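Oligopeptide-binding protein oppA (PDB 3DRF) binds oligopeptides in a voluminous cavity that closes like a Venus fly-trap and passes them to an ABC transporter for uptake. Local coordinates at residues Arg340-Val345 with Ser354-Ser359; Glu344-Phe349 with Pro538-Leu543. All coordinates share one frame; numbering follows the deposited sequence.

Contact 1: Arg340-Val345 with Ser354-Ser359; sequences RNVAEV and STPANS
Pro356 is the residue of 354-359 that meets the helix across this contact, and it touches Val342 and Ala343 in the first turn. The chain reaches it through Thr355, whose backbone pairs with Phe541 on strand 536-549. At Pro356 the bond to CB is directed at the helix, and the ring atoms CB and CG do the touching. Pro356 CG lies against the backbone as much as the side chain of Ala343, 3.6 Å from Ala343 CA, and the same CG is 3.9 Å from Ala343 CB. The neighbouring ring atom, Pro356 CB, meets Val342 CG1 at 4.2 Å, a looser touch in which the two side chains pass alongside each other in opposite directions. Val342 CG1 is available for this because it lies anti to the backbone N (chi1 175°). The other methyl, Val342 CG2, covers one face of the Arg340 guanidinium, off toward its rim. Beyond Pro356, Ala357 pairs with Thr539 through its backbone, and the Asn358 amide reaches Val373 O. Across the two segments the chemistry is purely apolar: a proline ring and two small residues meet without any directional bond, so the helix and strand fit together here by shape and van der Waals contact alone.

Contact 2: Glu344-Phe349 with Pro538-Leu543; sequences EVDNKF and PTNFML
Asp346 reaches out from helix 342-349 to meet Asn540 on strand 536-549, and this pair of polar side chains makes up the whole contact. On the helix, Glu344 and Val345 come first: their carbonyls accept from Lys348 N and Phe349 N, in the regular i to i+4 pattern, while the Val345 side chain touches helix 422-435. Asp346 follows. Its carboxylate and the Asn540 amide come from opposite directions, their planes 39° apart; in both residues CG stands beside the backbone N, anti to the carbonyl carbon (chi1 -74° in each). Asn540 ND2 donates to Asp346 OD2, but at 2.5 Å between these two atoms the approach is unusually short, and the detailed bond geometry is to be read with caution. The other oxygens, Asp346 OD1 and Asn540 OD1, lie 3.1 Å apart as two acceptors. Asn540 ND2 also makes a weak hydrogen bond to Thr355 O, tying the amide to strand 354-356. Thr539 and Asn540 together sit opposite the single residue Ser303 of strand 292-307 in a classic beta bulge. The helix thus lies with Val345 and Phe349 on helix 422-435 and Asp346 turned to the sheet, where strand 354-356 pairs with 536-549.

Contacts 1 and 2 are two successive places where helix 342-349 rests on the same sheet, their centres about 5 Å apart. In contact 1 the helix meets strand 354-356, in contact 2 the neighbouring strand 536-549. The two strands are joined where Ala357 N lies 2.8 Å from Thr539 O, probably as a hydrogen bond. Pro356 CD also packs 3.2 Å from Asp346 OD2, so the apolar and polar contacts abut. From the loop just before the helix, Arg340 NH1 approaches Thr539 OG1 at 2.9 Å, a further probable hydrogen bond. Together they dock one short helix onto paired strands, with both contact centres about 19 to 20 Å from the centre of the chain, on the same side of it.

Contact 1: Arg340-Val345 with Ser354-Ser359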
loop_
_atom_site.group_PDB
_atom_site.type_symbol
_atom_site.label_atom_id
_atom_site.label_comp_id
_atom_site.label_asym_id
_atom_site.label_seq_id
_atom_site.Cartn_x
_atom_site.Cartn_y
_atom_site.Cartn_z
ATOM N N ARG A 340 -3.859 18.713 15.757
ATOM C CA ARG A 340 -2.581 17.969 15.824
ATOM C C ARG A 340 -1.385 18.908 15.566
ATOM O O ARG A 340 -1.483 19.889 14.906
ATOM C CB ARG A 340 -2.509 16.790 14.790
ATOM C CG ARG A 340 -3.486 15.621 15.116
ATOM C CD ARG A 340 -3.082 14.344 14.339
ATOM N NE ARG A 340 -3.103 14.579 12.891
ATOM C CZ ARG A 340 -2.675 13.677 12.020
ATOM N NH1 ARG A 340 -2.705 13.959 10.760
ATOM N NH2 ARG A 340 -2.224 12.515 12.454
ATOM N N ASN A 341 -0.260 18.507 16.173
ATOM C CA ASN A 341 1.009 19.170 16.000
ATOM C C ASN A 341 2.027 18.295 15.250
ATOM O O ASN A 341 3.055 17.965 15.757
ATOM C CB ASN A 341 1.577 19.589 17.386
ATOM C CG ASN A 341 1.715 18.433 18.348
ATOM O OD1 ASN A 341 1.111 17.445 18.241
ATOM N ND2 ASN A 341 2.578 18.623 19.331
ATOM N N VAL A 342 1.697 17.987 13.999
ATOM C CA VAL A 342 2.493 17.032 13.236
ATOM C C VAL A 342 3.916 17.585 12.983
ATOM O O VAL A 342 4.849 16.865 13.050
ATOM C CB VAL A 342 1.783 16.685 11.894
ATOM C CG1 VAL A 342 2.636 15.810 11.069
ATOM C CG2 VAL A 342 0.439 16.026 12.190
ATOM N N ALA A 343 4.042 18.875 12.693
ATOM C CA ALA A 343 5.358 19.486 12.471
ATOM C C ALA A 343 6.233 19.383 13.745
ATOM O O ALA A 343 7.371 19.011 13.654
ATOM C CB ALA A 343 5.179 20.963 12.012
ATOM N N GLU A 344 5.671 19.689 14.909
ATOM C CA GLU A 344 6.429 19.538 16.149
ATOM C C GLU A 344 6.906 18.086 16.357
ATOM O O GLU A 344 8.007 17.858 16.724
ATOM C CB GLU A 344 5.590 19.979 17.356
ATOM C CG GLU A 344 5.382 21.465 17.506
ATOM C CD GLU A 344 4.781 21.838 18.833
ATOM O OE1 GLU A 344 4.300 21.028 19.595
ATOM O OE2 GLU A 344 4.868 23.043 19.056
ATOM N N VAL A 345 6.045 17.104 16.096
ATOM C CA VAL A 345 6.398 15.681 16.217
ATOM C C VAL A 345 7.509 15.342 15.233
ATOM O O VAL A 345 8.470 14.756 15.595
ATOM C CB VAL A 345 5.120 14.812 15.968
ATOM C CG1 VAL A 345 5.497 13.371 15.734
ATOM C CG2 VAL A 345 4.139 14.992 17.159
ATOM N N SER A 354 10.828 13.047 7.695
ATOM C CA SER A 354 9.358 13.191 7.533
ATOM C C SER A 354 8.996 14.656 7.407
ATOM O O SER A 354 9.425 15.461 8.197
ATOM C CB SER A 354 8.614 12.579 8.720
ATOM O OG SER A 354 8.841 11.204 8.781
ATOM N N THR A 355 8.156 14.959 6.459
ATOM C CA THR A 355 7.669 16.297 6.209
ATOM C C THR A 355 6.130 16.290 6.326
ATOM O O THR A 355 5.496 15.534 5.669
ATOM C CB THR A 355 8.055 16.761 4.773
ATOM O OG1 THR A 355 9.499 16.725 4.630
ATOM C CG2 THR A 355 7.551 18.165 4.535
ATOM N N PRO A 356 5.572 17.174 7.131
ATOM C CA PRO A 356 4.102 17.224 7.255
ATOM C C PRO A 356 3.470 17.395 5.864
ATOM O O PRO A 356 3.867 18.289 5.129
ATOM C CB PRO A 356 3.847 18.503 8.092
ATOM C CG PRO A 356 5.103 18.559 9.004
ATOM C CD PRO A 356 6.226 18.132 8.076
ATOM N N ALA A 357 2.541 16.522 5.544
ATOM C CA ALA A 357 1.899 16.528 4.235
ATOM C C ALA A 357 0.816 17.606 4.141
ATOM O O ALA A 357 0.101 17.817 5.029
ATOM C CB ALA A 357 1.260 15.136 3.956
ATOM N N ASN A 358 0.761 18.256 2.987
ATOM C CA ASN A 358 -0.304 19.218 2.661
ATOM C C ASN A 358 -1.514 18.583 1.957
ATOM O O ASN A 358 -2.526 19.183 1.849
ATOM C CB ASN A 358 0.256 20.360 1.753
ATOM C CG ASN A 358 0.665 19.867 0.376
ATOM O OD1 ASN A 358 1.256 18.836 0.252
ATOM N ND2 ASN A 358 0.307 20.609 -0.641
ATOM N N SER A 359 -1.305 17.377 1.479
ATOM C CA SER A 359 -2.298 16.636 0.658
ATOM C C SER A 359 -1.924 15.152 0.596
ATOM O O SER A 359 -0.976 14.746 1.147
ATOM C CB SER A 359 -2.373 17.222 -0.758
ATOM O OG SER A 359 -1.383 16.620 -1.556
#

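Contact 2: Glu344-Phe349 with Pro538-Leu543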
loop_
_atom_site.group_PDB
_atom_site.type_symbol
_atom_site.label_atom_id
_atom_site.label_comp_id
_atom_site.label_asym_id
_atom_site.label_seq_id
_atom_site.Cartn_x
_atom_site.Cartn_y
_atom_site.Cartn_z
ATOM N N GLU A 344 5.671 19.689 14.909
ATOM C CA GLU A 344 6.429 19.538 16.149
ATOM C C GLU A 344 6.906 18.086 16.357
ATOM O O GLU A 344 8.007 17.858 16.724
ATOM C CB GLU A 344 5.590 19.979 17.356
ATOM C CG GLU A 344 5.382 21.465 17.506
ATOM C CD GLU A 344 4.781 21.838 18.833
ATOM O OE1 GLU A 344 4.300 21.028 19.595
ATOM O OE2 GLU A 344 4.868 23.043 19.056
ATOM N N VAL A 345 6.045 17.104 16.096
ATOM C CA VAL A 345 6.398 15.681 16.217
ATOM C C VAL A 345 7.509 15.342 15.233
ATOM O O VAL A 345 8.470 14.756 15.595
ATOM C CB VAL A 345 5.120 14.812 15.968
ATOM C CG1 VAL A 345 5.497 13.371 15.734
ATOM C CG2 VAL A 345 4.139 14.992 17.159
ATOM N N ASP A 346 7.362 15.762 13.978
ATOM C CA ASP A 346 8.376 15.458 12.947
ATOM C C ASP A 346 9.749 16.102 13.268
ATOM O O ASP A 346 10.736 15.504 13.123
ATOM C CB ASP A 346 7.916 15.918 11.559
ATOM C CG ASP A 346 6.828 15.039 10.951
ATOM O OD1 ASP A 346 6.545 13.998 11.429
ATOM O OD2 ASP A 346 6.294 15.535 9.976
ATOM N N ASN A 347 9.704 17.329 13.761
ATOM C CA ASN A 347 10.934 18.062 14.179
ATOM C C ASN A 347 11.629 17.331 15.329
ATOM O O ASN A 347 12.806 17.198 15.325
ATOM C CB ASN A 347 10.597 19.532 14.567
ATOM C CG ASN A 347 10.185 20.382 13.377
ATOM O OD1 ASN A 347 10.406 20.039 12.288
ATOM N ND2 ASN A 347 9.599 21.520 13.649
ATOM N N LYS A 348 10.861 16.846 16.283
ATOM C CA LYS A 348 11.413 16.195 17.474
ATOM C C LYS A 348 11.987 14.809 17.205
ATOM O O LYS A 348 12.961 14.450 17.788
ATOM C CB LYS A 348 10.318 16.078 18.529
ATOM C CG LYS A 348 10.818 15.407 19.854
ATOM C CD LYS A 348 9.814 15.652 21.021
ATOM C CE LYS A 348 10.258 14.949 22.325
ATOM N NZ LYS A 348 9.232 15.186 23.322
ATOM N N PHE A 349 11.337 14.043 16.339
ATOM C CA PHE A 349 11.633 12.609 16.232
ATOM C C PHE A 349 12.162 12.116 14.896
ATOM O O PHE A 349 12.762 11.098 14.880
ATOM C CB PHE A 349 10.383 11.764 16.588
ATOM C CG PHE A 349 9.862 11.945 18.006
ATOM C CD1 PHE A 349 10.558 11.417 19.095
ATOM C CD2 PHE A 349 8.654 12.585 18.253
ATOM C CE1 PHE A 349 10.076 11.564 20.349
ATOM C CE2 PHE A 349 8.179 12.718 19.514
ATOM C CZ PHE A 349 8.892 12.176 20.568
ATOM N N PRO A 538 -4.322 14.165 5.758
ATOM C CA PRO A 538 -2.950 13.759 5.380
ATOM C C PRO A 538 -2.020 14.003 6.576
ATOM O O PRO A 538 -2.143 14.989 7.233
ATOM C CB PRO A 538 -2.580 14.706 4.236
ATOM C CG PRO A 538 -3.924 15.218 3.708
ATOM C CD PRO A 538 -4.807 15.293 4.922
ATOM N N THR A 539 -1.081 13.136 6.803
ATOM C CA THR A 539 -0.126 13.278 7.943
ATOM C C THR A 539 1.291 13.643 7.439
ATOM O O THR A 539 1.696 14.738 7.523
ATOM C CB THR A 539 -0.181 12.015 8.852
ATOM O OG1 THR A 539 -1.546 11.828 9.227
ATOM C CG2 THR A 539 0.671 12.251 10.116
ATOM N N ASN A 540 1.998 12.649 6.927
ATOM C CA ASN A 540 3.399 12.819 6.442
ATOM C C ASN A 540 3.725 12.287 5.030
ATOM O O ASN A 540 3.176 11.322 4.550
ATOM C CB ASN A 540 4.378 12.127 7.387
ATOM C CG ASN A 540 4.583 12.872 8.690
ATOM O OD1 ASN A 540 4.608 12.282 9.721
ATOM N ND2 ASN A 540 4.737 14.086 8.607
ATOM N N PHE A 541 4.662 12.996 4.412
ATOM C CA PHE A 541 5.496 12.504 3.326
ATOM C C PHE A 541 6.838 12.114 3.958
ATOM O O PHE A 541 7.163 12.553 5.027
ATOM C CB PHE A 541 5.729 13.595 2.275
ATOM C CG PHE A 541 4.452 14.194 1.657
ATOM C CD1 PHE A 541 3.342 13.416 1.278
ATOM C CD2 PHE A 541 4.411 15.515 1.402
ATOM C CE1 PHE A 541 2.229 14.036 0.676
ATOM C CE2 PHE A 541 3.321 16.081 0.804
ATOM C CZ PHE A 541 2.243 15.337 0.461
ATOM N N MET A 542 7.591 11.300 3.234
ATOM C CA MET A 542 8.842 10.770 3.768
ATOM C C MET A 542 9.896 10.505 2.712
ATOM O O MET A 542 9.610 10.356 1.552
ATOM C CB MET A 542 8.556 9.423 4.500
ATOM C CG MET A 542 9.432 9.066 5.705
ATOM S SD MET A 542 8.500 7.852 6.663
ATOM C CE MET A 542 8.282 6.590 5.469
ATOM N N LEU A 543 11.134 10.494 3.209
ATOM C CA LEU A 543 12.275 9.881 2.521
ATOM C C LEU A 543 12.577 8.553 3.198
ATOM O O LEU A 543 12.500 8.478 4.373
ATOM C CB LEU A 543 13.560 10.750 2.630
ATOM C CG LEU A 543 13.482 12.173 2.127
ATOM C CD1 LEU A 543 14.848 12.938 2.379
ATOM C CD2 LEU A 543 13.116 12.118 0.705
#